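Local coordinates for protein minor fimbrium tip subunit Mfa3 (Porphyromonas gingivalis ATCC 33277, PDB 5NF4) that forms part of the tip of the minor fimbriae, surface filaments that mediate biofilm formation and adhesion to host cells and to other oral bacteria, at residues L199-V204 / Y326-K331; D289-T294 / F307-L312; L106-R111 / V170-T175. All coordinates share one frame; numbering follows the deposited sequence.

Interaction 1 of 3, residues L199-V204 / Y326-K331; sequences LDVNIV and YIYRIK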
ATOM      1  N   LEU A 199       3.790   2.577   8.654  1.00 33.18           N
ATOM      2  CA  LEU A 199       4.972   2.863   9.433  1.00 34.85           C
ATOM      3  C   LEU A 199       4.575   2.829  10.893  1.00 36.13           C
ATOM      4  O   LEU A 199       3.630   3.497  11.295  1.00 35.28           O
ATOM      5  CB  LEU A 199       5.552   4.225   9.060  1.00 32.05           C
ATOM      6  CG  LEU A 199       6.722   4.716   9.918  1.00 34.84           C
ATOM      7  CD1 LEU A 199       7.962   3.820   9.738  1.00 34.75           C
ATOM      8  CD2 LEU A 199       7.051   6.145   9.566  1.00 34.80           C
ATOM      9  N   ASP A 200       5.302   2.031  11.667  1.00 32.99           N
ATOM     10  CA  ASP A 200       4.909   1.636  12.997  1.00 36.63           C
ATOM     11  C   ASP A 200       6.098   1.850  13.928  1.00 37.50           C
ATOM     12  O   ASP A 200       7.009   1.038  13.946  1.00 36.75           O
ATOM     13  CB  ASP A 200       4.474   0.161  12.951  1.00 44.54           C
ATOM     14  CG  ASP A 200       3.774  -0.307  14.192  1.00 47.11           C
ATOM     15  OD1 ASP A 200       3.948   0.295  15.273  1.00 43.95           O
ATOM     16  OD2 ASP A 200       3.039  -1.324  14.080  1.00 45.84           O
ATOM     17  N   VAL A 201       6.111   2.957  14.668  1.00 37.04           N
ATOM     18  CA  VAL A 201       7.246   3.307  15.528  1.00 36.90           C
ATOM     19  C   VAL A 201       6.894   3.183  17.015  1.00 38.90           C
ATOM     20  O   VAL A 201       5.974   3.822  17.530  1.00 39.60           O
ATOM     21  CB  VAL A 201       7.744   4.736  15.204  1.00 37.98           C
ATOM     22  CG1 VAL A 201       8.896   5.127  16.100  1.00 42.27           C
ATOM     23  CG2 VAL A 201       8.177   4.830  13.741  1.00 36.55           C
ATOM     24  N   ASN A 202       7.655   2.334  17.697  1.00 39.52           N
ATOM     25  CA  ASN A 202       7.396   1.992  19.073  1.00 38.94           C
ATOM     26  C   ASN A 202       8.551   2.373  19.987  1.00 39.93           C
ATOM     27  O   ASN A 202       9.687   1.941  19.777  1.00 41.82           O
ATOM     28  CB  ASN A 202       7.118   0.494  19.184  1.00 41.85           C
ATOM     29  CG  ASN A 202       5.902   0.062  18.352  1.00 40.20           C
ATOM     30  OD1 ASN A 202       4.780   0.018  18.856  1.00 43.43           O
ATOM     31  ND2 ASN A 202       6.120  -0.212  17.084  1.00 39.69           N
ATOM     32  N   ILE A 203       8.270   3.213  20.976  1.00 41.62           N
ATOM     33  CA  ILE A 203       9.302   3.646  21.917  1.00 43.33           C
ATOM     34  C   ILE A 203       9.272   2.717  23.110  1.00 44.98           C
ATOM     35  O   ILE A 203       8.480   2.877  24.049  1.00 47.52           O
ATOM     36  CB  ILE A 203       9.105   5.124  22.362  1.00 43.15           C
ATOM     37  CG1 ILE A 203       8.795   6.014  21.157  1.00 42.50           C
ATOM     38  CG2 ILE A 203      10.304   5.613  23.155  1.00 43.28           C
ATOM     39  CD1 ILE A 203       9.746   5.900  19.988  1.00 44.39           C
ATOM     40  N   VAL A 204      10.159   1.736  23.082  1.00 42.42           N
ATOM     41  CA  VAL A 204      10.214   0.745  24.149  1.00 45.09           C
ATOM     42  C   VAL A 204      10.814   1.300  25.457  1.00 46.71           C
ATOM     43  O   VAL A 204      10.534   0.818  26.546  1.00 47.54           O
ATOM     44  CB  VAL A 204      11.001  -0.483  23.660  1.00 57.37           C
ATOM     45  CG1 VAL A 204      10.343  -1.063  22.429  1.00 54.87           C
ATOM     46  CG2 VAL A 204      12.406  -0.109  23.320  1.00 51.76           C
ATOM     47  N   TYR A 326       6.216  -1.680   8.275  1.00 32.42           N
ATOM     48  CA  TYR A 326       7.557  -1.307   8.699  1.00 35.79           C
ATOM     49  C   TYR A 326       7.504  -0.982  10.187  1.00 39.02           C
ATOM     50  O   TYR A 326       6.859  -0.011  10.604  1.00 38.16           O
ATOM     51  CB  TYR A 326       8.072  -0.110   7.879  1.00 32.37           C
ATOM     52  CG  TYR A 326       8.254  -0.448   6.411  1.00 33.08           C
ATOM     53  CD1 TYR A 326       7.158  -0.492   5.557  1.00 34.86           C
ATOM     54  CD2 TYR A 326       9.500  -0.777   5.898  1.00 31.65           C
ATOM     55  CE1 TYR A 326       7.296  -0.861   4.206  1.00 35.46           C
ATOM     56  CE2 TYR A 326       9.661  -1.130   4.537  1.00 34.03           C
ATOM     57  CZ  TYR A 326       8.542  -1.173   3.705  1.00 35.07           C
ATOM     58  OH  TYR A 326       8.657  -1.566   2.369  1.00 33.05           O
ATOM     59  N   ILE A 327       8.160  -1.826  10.978  1.00 35.80           N
ATOM     60  CA  ILE A 327       8.047  -1.774  12.433  1.00 36.85           C
ATOM     61  C   ILE A 327       9.391  -1.428  13.060  1.00 39.56           C
ATOM     62  O   ILE A 327      10.391  -2.119  12.855  1.00 39.26           O
ATOM     63  CB  ILE A 327       7.522  -3.119  12.994  1.00 41.77           C
ATOM     64  CG1 ILE A 327       6.178  -3.467  12.345  1.00 46.51           C
ATOM     65  CG2 ILE A 327       7.362  -3.054  14.521  1.00 39.16           C
ATOM     66  CD1 ILE A 327       5.760  -4.915  12.532  1.00 55.22           C
ATOM     67  N   TYR A 328       9.402  -0.341  13.831  1.00 40.06           N
ATOM     68  CA  TYR A 328      10.588   0.102  14.547  1.00 38.88           C
ATOM     69  C   TYR A 328      10.368   0.046  16.043  1.00 38.62           C
ATOM     70  O   TYR A 328       9.291   0.384  16.561  1.00 36.52           O
ATOM     71  CB  TYR A 328      10.971   1.533  14.110  1.00 37.08           C
ATOM     72  CG  TYR A 328      11.400   1.538  12.672  1.00 36.71           C
ATOM     73  CD1 TYR A 328      10.461   1.618  11.655  1.00 33.63           C
ATOM     74  CD2 TYR A 328      12.740   1.393  12.322  1.00 36.69           C
ATOM     75  CE1 TYR A 328      10.844   1.591  10.332  1.00 35.11           C
ATOM     76  CE2 TYR A 328      13.131   1.355  10.991  1.00 33.79           C
ATOM     77  CZ  TYR A 328      12.180   1.468  10.007  1.00 33.71           C
ATOM     78  OH  TYR A 328      12.564   1.407   8.692  1.00 34.38           O
ATOM     79  N   ARG A 329      11.396  -0.444  16.729  1.00 37.81           N
ATOM     80  CA  ARG A 329      11.427  -0.481  18.178  1.00 39.23           C
ATOM     81  C   ARG A 329      12.610   0.384  18.560  1.00 41.64           C
ATOM     82  O   ARG A 329      13.753   0.081  18.210  1.00 40.54           O
ATOM     83  CB  ARG A 329      11.547  -1.931  18.689  1.00 42.22           C
ATOM     84  CG  ARG A 329      10.413  -2.785  18.125  1.00 55.80           C
ATOM     85  CD  ARG A 329      10.563  -4.251  18.382  1.00 68.27           C
ATOM     86  NE  ARG A 329      11.664  -4.902  17.669  1.00 70.75           N
ATOM     87  CZ  ARG A 329      11.705  -5.151  16.362  1.00 82.96           C
ATOM     88  NH1 ARG A 329      10.731  -4.750  15.550  1.00 81.29           N
ATOM     89  NH2 ARG A 329      12.758  -5.781  15.861  1.00 92.46           N
ATOM     90  N   ILE A 330      12.313   1.485  19.241  1.00 40.11           N
ATOM     91  CA  ILE A 330      13.318   2.511  19.542  1.00 44.01           C
ATOM     92  C   ILE A 330      13.526   2.760  21.036  1.00 45.76           C
ATOM     93  O   ILE A 330      12.565   2.867  21.801  1.00 46.02           O
ATOM     94  CB  ILE A 330      12.931   3.838  18.876  1.00 40.79           C
ATOM     95  CG1 ILE A 330      12.795   3.651  17.370  1.00 45.38           C
ATOM     96  CG2 ILE A 330      13.991   4.935  19.226  1.00 50.46           C
ATOM     97  CD1 ILE A 330      12.238   4.839  16.675  1.00 66.30           C
ATOM     98  N   LYS A 331      14.797   2.832  21.442  1.00 42.49           N
ATOM     99  CA  LYS A 331      15.182   3.226  22.802  1.00 48.82           C
ATOM    100  C   LYS A 331      15.785   4.618  22.730  1.00 62.23           C
ATOM    101  O   LYS A 331      16.750   4.831  22.003  1.00 52.70           O
ATOM    102  CB  LYS A 331      16.198   2.259  23.420  1.00 54.52           C
ATOM    103  CG  LYS A 331      15.700   0.844  23.622  1.00 58.08           C
ATOM    104  CD  LYS A 331      16.790  -0.042  24.212  1.00 59.72           C
ATOM    105  CE  LYS A 331      16.346  -1.503  24.337  1.00 56.60           C
ATOM    106  NZ  LYS A 331      17.392  -2.346  25.019  1.00 63.37           N
TER

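Interaction 2 of 3, residues D289-T294 / F307-L312; sequences DVPIIT and FAKGLL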
ATOM      1  N   ASP A 289      17.613  11.195  12.451  1.00 39.33           N
ATOM      2  CA  ASP A 289      16.969  10.771  11.212  1.00 37.78           C
ATOM      3  C   ASP A 289      17.201   9.288  10.992  1.00 38.75           C
ATOM      4  O   ASP A 289      18.320   8.789  11.091  1.00 43.70           O
ATOM      5  CB  ASP A 289      17.490  11.565  10.029  1.00 42.21           C
ATOM      6  CG  ASP A 289      17.064  13.028  10.059  1.00 45.68           C
ATOM      7  OD1 ASP A 289      16.022  13.352  10.660  1.00 46.31           O
ATOM      8  OD2 ASP A 289      17.763  13.851   9.441  1.00 51.49           O
ATOM      9  N   VAL A 290      16.113   8.580  10.731  1.00 34.73           N
ATOM     10  CA  VAL A 290      16.144   7.140  10.597  1.00 34.52           C
ATOM     11  C   VAL A 290      15.621   6.804   9.212  1.00 34.50           C
ATOM     12  O   VAL A 290      14.427   6.849   8.973  1.00 34.74           O
ATOM     13  CB  VAL A 290      15.301   6.455  11.647  1.00 34.33           C
ATOM     14  CG1 VAL A 290      15.386   4.909  11.529  1.00 39.50           C
ATOM     15  CG2 VAL A 290      15.736   6.928  13.054  1.00 35.84           C
ATOM     16  N   PRO A 291      16.522   6.507   8.283  1.00 32.85           N
ATOM     17  CA  PRO A 291      16.074   6.110   6.936  1.00 32.93           C
ATOM     18  C   PRO A 291      15.276   4.820   7.006  1.00 34.24           C
ATOM     19  O   PRO A 291      15.606   3.931   7.790  1.00 35.56           O
ATOM     20  CB  PRO A 291      17.391   5.928   6.162  1.00 34.35           C
ATOM     21  CG  PRO A 291      18.407   6.681   6.943  1.00 37.98           C
ATOM     22  CD  PRO A 291      17.988   6.507   8.390  1.00 37.84           C
ATOM     23  N   ILE A 292      14.244   4.730   6.178  1.00 31.54           N
ATOM     24  CA  ILE A 292      13.384   3.556   6.095  1.00 32.26           C
ATOM     25  C   ILE A 292      13.880   2.679   4.945  1.00 33.98           C
ATOM     26  O   ILE A 292      14.185   3.195   3.872  1.00 32.64           O
ATOM     27  CB  ILE A 292      11.929   4.003   5.900  1.00 32.95           C
ATOM     28  CG1 ILE A 292      11.459   4.778   7.136  1.00 33.80           C
ATOM     29  CG2 ILE A 292      11.020   2.809   5.641  1.00 33.79           C
ATOM     30  CD1 ILE A 292      10.205   5.586   6.883  1.00 34.18           C
ATOM     31  N   ILE A 293      14.043   1.384   5.203  1.00 35.64           N
ATOM     32  CA  ILE A 293      14.535   0.441   4.198  1.00 33.82           C
ATOM     33  C   ILE A 293      13.634  -0.770   4.125  1.00 33.68           C
ATOM     34  O   ILE A 293      12.836  -1.005   5.033  1.00 32.01           O
ATOM     35  CB  ILE A 293      15.955  -0.030   4.501  1.00 34.71           C
ATOM     36  CG1 ILE A 293      15.985  -0.990   5.715  1.00 32.95           C
ATOM     37  CG2 ILE A 293      16.832   1.157   4.794  1.00 34.56           C
ATOM     38  CD1 ILE A 293      17.381  -1.421   6.137  1.00 38.88           C
ATOM     39  N   THR A 294      13.782  -1.527   3.040  1.00 32.23           N
ATOM     40  CA  THR A 294      13.202  -2.852   2.924  1.00 33.86           C
ATOM     41  C   THR A 294      14.331  -3.855   2.960  1.00 36.96           C
ATOM     42  O   THR A 294      15.131  -3.948   2.024  1.00 36.78           O
ATOM     43  CB  THR A 294      12.387  -3.013   1.614  1.00 32.77           C
ATOM     44  OG1 THR A 294      11.284  -2.094   1.629  1.00 32.38           O
ATOM     45  CG2 THR A 294      11.887  -4.411   1.487  1.00 35.01           C
ATOM     46  N   PHE A 307      23.809   0.580   8.671  1.00 41.32           N
ATOM     47  CA  PHE A 307      23.420  -0.029   7.407  1.00 39.24           C
ATOM     48  C   PHE A 307      22.473   0.909   6.666  1.00 38.24           C
ATOM     49  O   PHE A 307      22.676   1.273   5.500  1.00 38.77           O
ATOM     50  CB  PHE A 307      22.749  -1.374   7.677  1.00 38.84           C
ATOM     51  CG  PHE A 307      22.252  -2.077   6.451  1.00 37.00           C
ATOM     52  CD1 PHE A 307      23.108  -2.340   5.405  1.00 38.81           C
ATOM     53  CD2 PHE A 307      20.949  -2.523   6.367  1.00 37.51           C
ATOM     54  CE1 PHE A 307      22.652  -3.006   4.277  1.00 40.93           C
ATOM     55  CE2 PHE A 307      20.517  -3.197   5.267  1.00 39.82           C
ATOM     56  CZ  PHE A 307      21.366  -3.433   4.222  1.00 40.02           C
ATOM     57  N   ALA A 308      21.430   1.317   7.371  1.00 37.38           N
ATOM     58  CA  ALA A 308      20.399   2.176   6.800  1.00 38.00           C
ATOM     59  C   ALA A 308      20.958   3.515   6.356  1.00 39.07           C
ATOM     60  O   ALA A 308      20.469   4.116   5.395  1.00 40.05           O
ATOM     61  CB  ALA A 308      19.282   2.390   7.798  1.00 36.71           C
ATOM     62  N   LYS A 309      21.966   4.005   7.070  1.00 36.23           N
ATOM     63  CA  LYS A 309      22.564   5.277   6.705  1.00 36.70           C
ATOM     64  C   LYS A 309      23.639   5.177   5.617  1.00 41.32           C
ATOM     65  O   LYS A 309      24.338   6.152   5.339  1.00 41.92           O
ATOM     66  CB  LYS A 309      23.128   5.945   7.973  1.00 39.16           C
ATOM     67  CG  LYS A 309      22.019   6.484   8.843  1.00 45.08           C
ATOM     68  CD  LYS A 309      22.572   7.361   9.983  1.00 60.30           C
ATOM     69  CE  LYS A 309      21.568   8.429  10.403  1.00 76.29           C
ATOM     70  NZ  LYS A 309      22.176   9.467  11.280  1.00 92.21           N
ATOM     71  N   GLY A 310      23.745   4.010   4.981  1.00 40.10           N
ATOM     72  CA  GLY A 310      24.677   3.816   3.876  1.00 44.61           C
ATOM     73  C   GLY A 310      26.160   3.858   4.227  1.00 43.98           C
ATOM     74  O   GLY A 310      26.986   4.174   3.367  1.00 44.32           O
ATOM     75  N   LEU A 311      26.513   3.542   5.479  1.00 41.99           N
ATOM     76  CA  LEU A 311      27.894   3.623   5.933  1.00 41.33           C
ATOM     77  C   LEU A 311      28.675   2.331   5.687  1.00 41.23           C
ATOM     78  O   LEU A 311      29.874   2.308   5.868  1.00 44.04           O
ATOM     79  CB  LEU A 311      27.944   3.983   7.429  1.00 44.96           C
ATOM     80  CG  LEU A 311      27.144   5.240   7.776  1.00 47.84           C
ATOM     81  CD1 LEU A 311      27.179   5.514   9.298  1.00 50.71           C
ATOM     82  CD2 LEU A 311      27.657   6.450   7.013  1.00 55.84           C
ATOM     83  N   LEU A 312      27.995   1.267   5.240  1.00 42.16           N
ATOM     84  CA  LEU A 312      28.670  -0.024   5.046  1.00 45.97           C
ATOM     85  C   LEU A 312      28.836  -0.319   3.554  1.00 42.21           C
ATOM     86  O   LEU A 312      28.229   0.329   2.725  1.00 40.89           O
ATOM     87  CB  LEU A 312      27.887  -1.148   5.730  1.00 54.23           C
ATOM     88  CG  LEU A 312      27.406  -0.875   7.161  1.00 50.42           C
ATOM     89  CD1 LEU A 312      26.526  -2.008   7.669  1.00 60.06           C
ATOM     90  CD2 LEU A 312      28.560  -0.658   8.105  1.00 49.09           C
TER
HETATM   91  O   HOH W   1      20.427  11.810  12.340  1.00 44.62           O

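Interaction 3 of 3, residues L106-R111 / V170-T175; sequences LKPGQR and VTIGGT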
ATOM      1  N   LEU A 106     -20.984 -14.036 -17.173  1.00 34.53           N
ATOM      2  CA  LEU A 106     -20.160 -13.606 -18.302  1.00 34.17           C
ATOM      3  C   LEU A 106     -19.908 -14.750 -19.255  1.00 37.24           C
ATOM      4  O   LEU A 106     -20.202 -15.877 -18.947  1.00 38.94           O
ATOM      5  CB  LEU A 106     -18.812 -13.007 -17.847  1.00 36.25           C
ATOM      6  CG  LEU A 106     -17.730 -13.958 -17.336  1.00 35.17           C
ATOM      7  CD1 LEU A 106     -16.348 -13.305 -17.312  1.00 35.80           C
ATOM      8  CD2 LEU A 106     -18.110 -14.510 -15.951  1.00 37.48           C
ATOM      9  N   LYS A 107     -19.324 -14.451 -20.402  1.00 40.00           N
ATOM     10  CA  LYS A 107     -18.952 -15.489 -21.347  1.00 40.65           C
ATOM     11  C   LYS A 107     -17.602 -16.086 -20.972  1.00 40.63           C
ATOM     12  O   LYS A 107     -16.725 -15.385 -20.454  1.00 37.19           O
ATOM     13  CB  LYS A 107     -18.895 -14.919 -22.763  1.00 40.56           C
ATOM     14  CG  LYS A 107     -20.266 -14.398 -23.249  1.00 46.11           C
ATOM     15  CD  LYS A 107     -21.281 -15.558 -23.373  1.00 60.16           C
ATOM     16  CE  LYS A 107     -22.601 -15.131 -24.006  1.00 69.83           C
ATOM     17  NZ  LYS A 107     -23.528 -16.306 -24.157  1.00 73.06           N
ATOM     18  N   PRO A 108     -17.434 -17.385 -21.212  1.00 35.41           N
ATOM     19  CA  PRO A 108     -16.148 -18.035 -20.918  1.00 33.36           C
ATOM     20  C   PRO A 108     -15.019 -17.604 -21.823  1.00 35.96           C
ATOM     21  O   PRO A 108     -15.253 -17.037 -22.884  1.00 40.05           O
ATOM     22  CB  PRO A 108     -16.445 -19.513 -21.145  1.00 35.34           C
ATOM     23  CG  PRO A 108     -17.499 -19.497 -22.231  1.00 39.82           C
ATOM     24  CD  PRO A 108     -18.367 -18.290 -21.921  1.00 38.41           C
ATOM     25  N   GLY A 109     -13.792 -17.862 -21.386  1.00 34.91           N
ATOM     26  CA  GLY A 109     -12.616 -17.593 -22.190  1.00 37.34           C
ATOM     27  C   GLY A 109     -11.454 -17.178 -21.310  1.00 37.70           C
ATOM     28  O   GLY A 109     -11.407 -17.555 -20.146  1.00 36.00           O
ATOM     29  N   GLN A 110     -10.501 -16.452 -21.887  1.00 36.01           N
ATOM     30  CA  GLN A 110      -9.335 -15.957 -21.162  1.00 35.16           C
ATOM     31  C   GLN A 110      -9.652 -14.550 -20.728  1.00 33.39           C
ATOM     32  O   GLN A 110     -10.024 -13.723 -21.566  1.00 35.33           O
ATOM     33  CB  GLN A 110      -8.079 -15.959 -22.039  1.00 37.87           C
ATOM     34  CG  GLN A 110      -7.720 -17.336 -22.560  1.00 44.09           C
ATOM     35  CD  GLN A 110      -7.775 -18.373 -21.456  1.00 45.79           C
ATOM     36  OE1 GLN A 110      -8.640 -19.286 -21.457  1.00 46.60           O
ATOM     37  NE2 GLN A 110      -6.882 -18.218 -20.480  1.00 48.42           N
ATOM     38  N   ARG A 111      -9.570 -14.295 -19.429  1.00 32.76           N
ATOM     39  CA  ARG A 111     -10.005 -12.999 -18.900  1.00 31.79           C
ATOM     40  C   ARG A 111      -8.991 -12.375 -17.972  1.00 33.11           C
ATOM     41  O   ARG A 111      -8.321 -13.051 -17.184  1.00 33.54           O
ATOM     42  CB  ARG A 111     -11.355 -13.147 -18.165  1.00 32.80           C
ATOM     43  CG  ARG A 111     -12.594 -13.133 -19.077  1.00 34.75           C
ATOM     44  CD  ARG A 111     -12.896 -14.486 -19.758  1.00 36.14           C
ATOM     45  NE  ARG A 111     -14.043 -14.315 -20.626  1.00 36.73           N
ATOM     46  CZ  ARG A 111     -13.981 -13.859 -21.870  1.00 37.04           C
ATOM     47  NH1 ARG A 111     -12.816 -13.572 -22.447  1.00 37.66           N
ATOM     48  NH2 ARG A 111     -15.091 -13.721 -22.555  1.00 38.95           N
ATOM     49  N   VAL A 170     -11.453 -18.935 -17.630  1.00 34.89           N
ATOM     50  CA  VAL A 170     -12.815 -19.014 -17.124  1.00 34.90           C
ATOM     51  C   VAL A 170     -13.582 -20.058 -17.906  1.00 36.89           C
ATOM     52  O   VAL A 170     -13.772 -19.905 -19.128  1.00 35.43           O
ATOM     53  CB  VAL A 170     -13.509 -17.640 -17.240  1.00 34.13           C
ATOM     54  CG1 VAL A 170     -14.926 -17.702 -16.693  1.00 36.21           C
ATOM     55  CG2 VAL A 170     -12.690 -16.581 -16.514  1.00 34.21           C
ATOM     56  N   THR A 171     -13.978 -21.143 -17.224  1.00 36.97           N
ATOM     57  CA  THR A 171     -14.625 -22.272 -17.866  1.00 38.29           C
ATOM     58  C   THR A 171     -16.130 -22.174 -17.740  1.00 43.78           C
ATOM     59  O   THR A 171     -16.660 -21.439 -16.910  1.00 41.40           O
ATOM     60  CB  THR A 171     -14.173 -23.635 -17.258  1.00 40.20           C
ATOM     61  OG1 THR A 171     -14.343 -23.619 -15.839  1.00 40.96           O
ATOM     62  CG2 THR A 171     -12.714 -23.927 -17.600  1.00 39.97           C
ATOM     63  N   ILE A 172     -16.807 -22.955 -18.561  1.00 40.92           N
ATOM     64  CA  ILE A 172     -18.253 -22.952 -18.646  1.00 41.32           C
ATOM     65  C   ILE A 172     -18.904 -23.619 -17.450  1.00 42.11           C
ATOM     66  O   ILE A 172     -18.481 -24.686 -17.004  1.00 41.58           O
ATOM     67  CB  ILE A 172     -18.704 -23.670 -19.926  1.00 42.02           C
ATOM     68  CG1 ILE A 172     -18.288 -22.843 -21.152  1.00 41.84           C
ATOM     69  CG2 ILE A 172     -20.213 -23.916 -19.939  1.00 44.87           C
ATOM     70  CD1 ILE A 172     -18.291 -23.613 -22.427  1.00 45.14           C
ATOM     71  N   GLY A 173     -19.960 -22.989 -16.947  1.00 44.08           N
ATOM     72  CA  GLY A 173     -20.826 -23.632 -15.974  1.00 46.95           C
ATOM     73  C   GLY A 173     -21.370 -22.690 -14.916  1.00 44.31           C
ATOM     74  O   GLY A 173     -21.282 -21.471 -15.043  1.00 42.26           O
ATOM     75  N   GLY A 174     -21.942 -23.288 -13.876  1.00 49.92           N
ATOM     76  CA  GLY A 174     -22.537 -22.545 -12.789  1.00 47.87           C
ATOM     77  C   GLY A 174     -23.955 -22.140 -13.138  1.00 50.04           C
ATOM     78  O   GLY A 174     -24.346 -22.158 -14.298  1.00 46.50           O
ATOM     79  N   THR A 175     -24.732 -21.788 -12.122  1.00 46.06           N
ATOM     80  CA  THR A 175     -26.060 -21.232 -12.316  1.00 46.66           C
ATOM     81  C   THR A 175     -26.168 -19.970 -11.476  1.00 47.25           C
ATOM     82  O   THR A 175     -25.295 -19.707 -10.663  1.00 43.04           O
ATOM     83  CB  THR A 175     -27.146 -22.217 -11.904  1.00 51.88           C
ATOM     84  OG1 THR A 175     -27.117 -22.369 -10.483  1.00 53.75           O
ATOM     85  CG2 THR A 175     -26.898 -23.582 -12.555  1.00 58.36           C
TER

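Interaction 1 of 3, residues L199-V204 / Y326-K331
D200 and N202 offer both backbone N and O to strand 326-331, and a parallel ladder follows. D200 N donates to Y326 O, and Y328 N donates to D200 O; N202 N then meets Y328 O and N202 O meets I330 N at 2.7 Å, before V204 N closes on I330 O. Polar side chains reinforce this ladder. N202 ND2 adds a second, longer bond to Y328 O (3.3 Å), reaching it from the opposite face of the carbonyl plane to N202 N, and also donates to D200 OD1, which it meets from above the carboxylate. D200 OD1 also accepts from Q248 and OD2 bonds to H325, together limiting rotation of the carboxylate. Strand 180-205, paired on its other edge with strand 248-254, is one member of a mixed beta-sheet, with the segments at 29°. Apolar contacts gather on the face bearing L199, V201, Y328 and I330. L199 CD1 lies 3.7 Å from Y328 CE1, while I330 CD1 presses on V201 CG1 at a tight 3.4 Å. I330 CG1, anti to the carbonyl carbon (chi1 -58°), carries it there. The Y328 ring meets F278 edge-to-face, and its hydroxyl bonds to that of Y304.

Interaction 2 of 3, residues D289-T294 / F307-L312
I293 and P291 turn their side chains onto the end of helix 304-308, and the close packing of this contact lies there. I293 CD1 approaches the F307 ring obliquely, 3.7 Å from CE2, and the isoleucine branches divide the work: CG2 rests 4.1 Å from A308 CB, while CG1, held between the backbone N and the carbonyl carbon (chi1 72°), carries CD1 to the phenylalanine. F307 itself swings CG anti to its N, chi1 178°, which directs the ring toward I293. P291 packs beside it, with CB 4.3 Å from A308 CB and CG 3.6 Å from A308 O, an oxygen that accepts a hydrogen bond from Y318 OH.

The other end is more open. K309, partly exposed, runs its extended chain across the proline ring at about a right angle, CG 4.1 Å from P291 CD, and passes CE within 3.3 Å of D289 O. Its NZ joins the strand through a water that accepts from both K309 NZ and D289 N. The D289 carboxylate stands well apart from the ammonium and is instead paired with R279. Just past this point G310, at positive phi, is the C-prime residue of a Schellman motif, with G310 N bonded to F307 O and L311 N to P306 O: a Schellman-terminated helix packed against the end of strand 287-291 and the loop that follows it.

Interaction 3 of 3, residues L106-R111 / V170-T175
An antiparallel beta-bridge joins the ends of two strands here: G109, opening strand 109-117, and V170, closing strand 161-170, form a hydrogen-bonded pair. G109 N donates to V170 O at 3.0 Å, and V170 N returns a straighter bond to G109 O at 2.9 Å (167°). Beside this bridge P108 CB lies 3.4 Å from V170 O and P108 CG 3.6 Å from I172 CG1, the proline and isoleucine side chains crossing obliquely. On the buried side V170 CG2 meets R111 CD at 3.9 Å, the two side chains crossing at about a right angle. The arginine chain bends at chi2 (81°), folding its guanidinium back toward the short connection at K107-P108, where NE and NH2 both grip K107 O from the same face of its plane; NH1 reaches Q110 O and forms a salt bridge with D78. P108 O and G109 CA lie above one guanidinium face, offset toward its rim. V41 of strand 41-49 touches both P108 and V170, strand 84-91 supplies V85 against R111, and the backbone of R111 continues the pairing to Q168.

How the interactions relate
From the N terminus, interaction 3 comes first: residues 106-111 meet 170-175, closing a loop of 58 intervening residues including helices 122-126 and 132-140. The chain enters strand 180-205, whose final part opens interaction 1. That contact is completed after 121 residues, when strand 324-332 returns beside it, and within this excursion interaction 2 closes a shorter loop of 12 residues. Interactions 1 and 2 touch: Y326 OH and T294 OG1 lie at 2.8 Å, a probable hydrogen bond, joining the parallel strand pair to the segment that packs on helix 304-308. Interaction 3 stands on the opposite side of the chain's centre, where it ties the start of strand 109-117 to the end of strand 161-170.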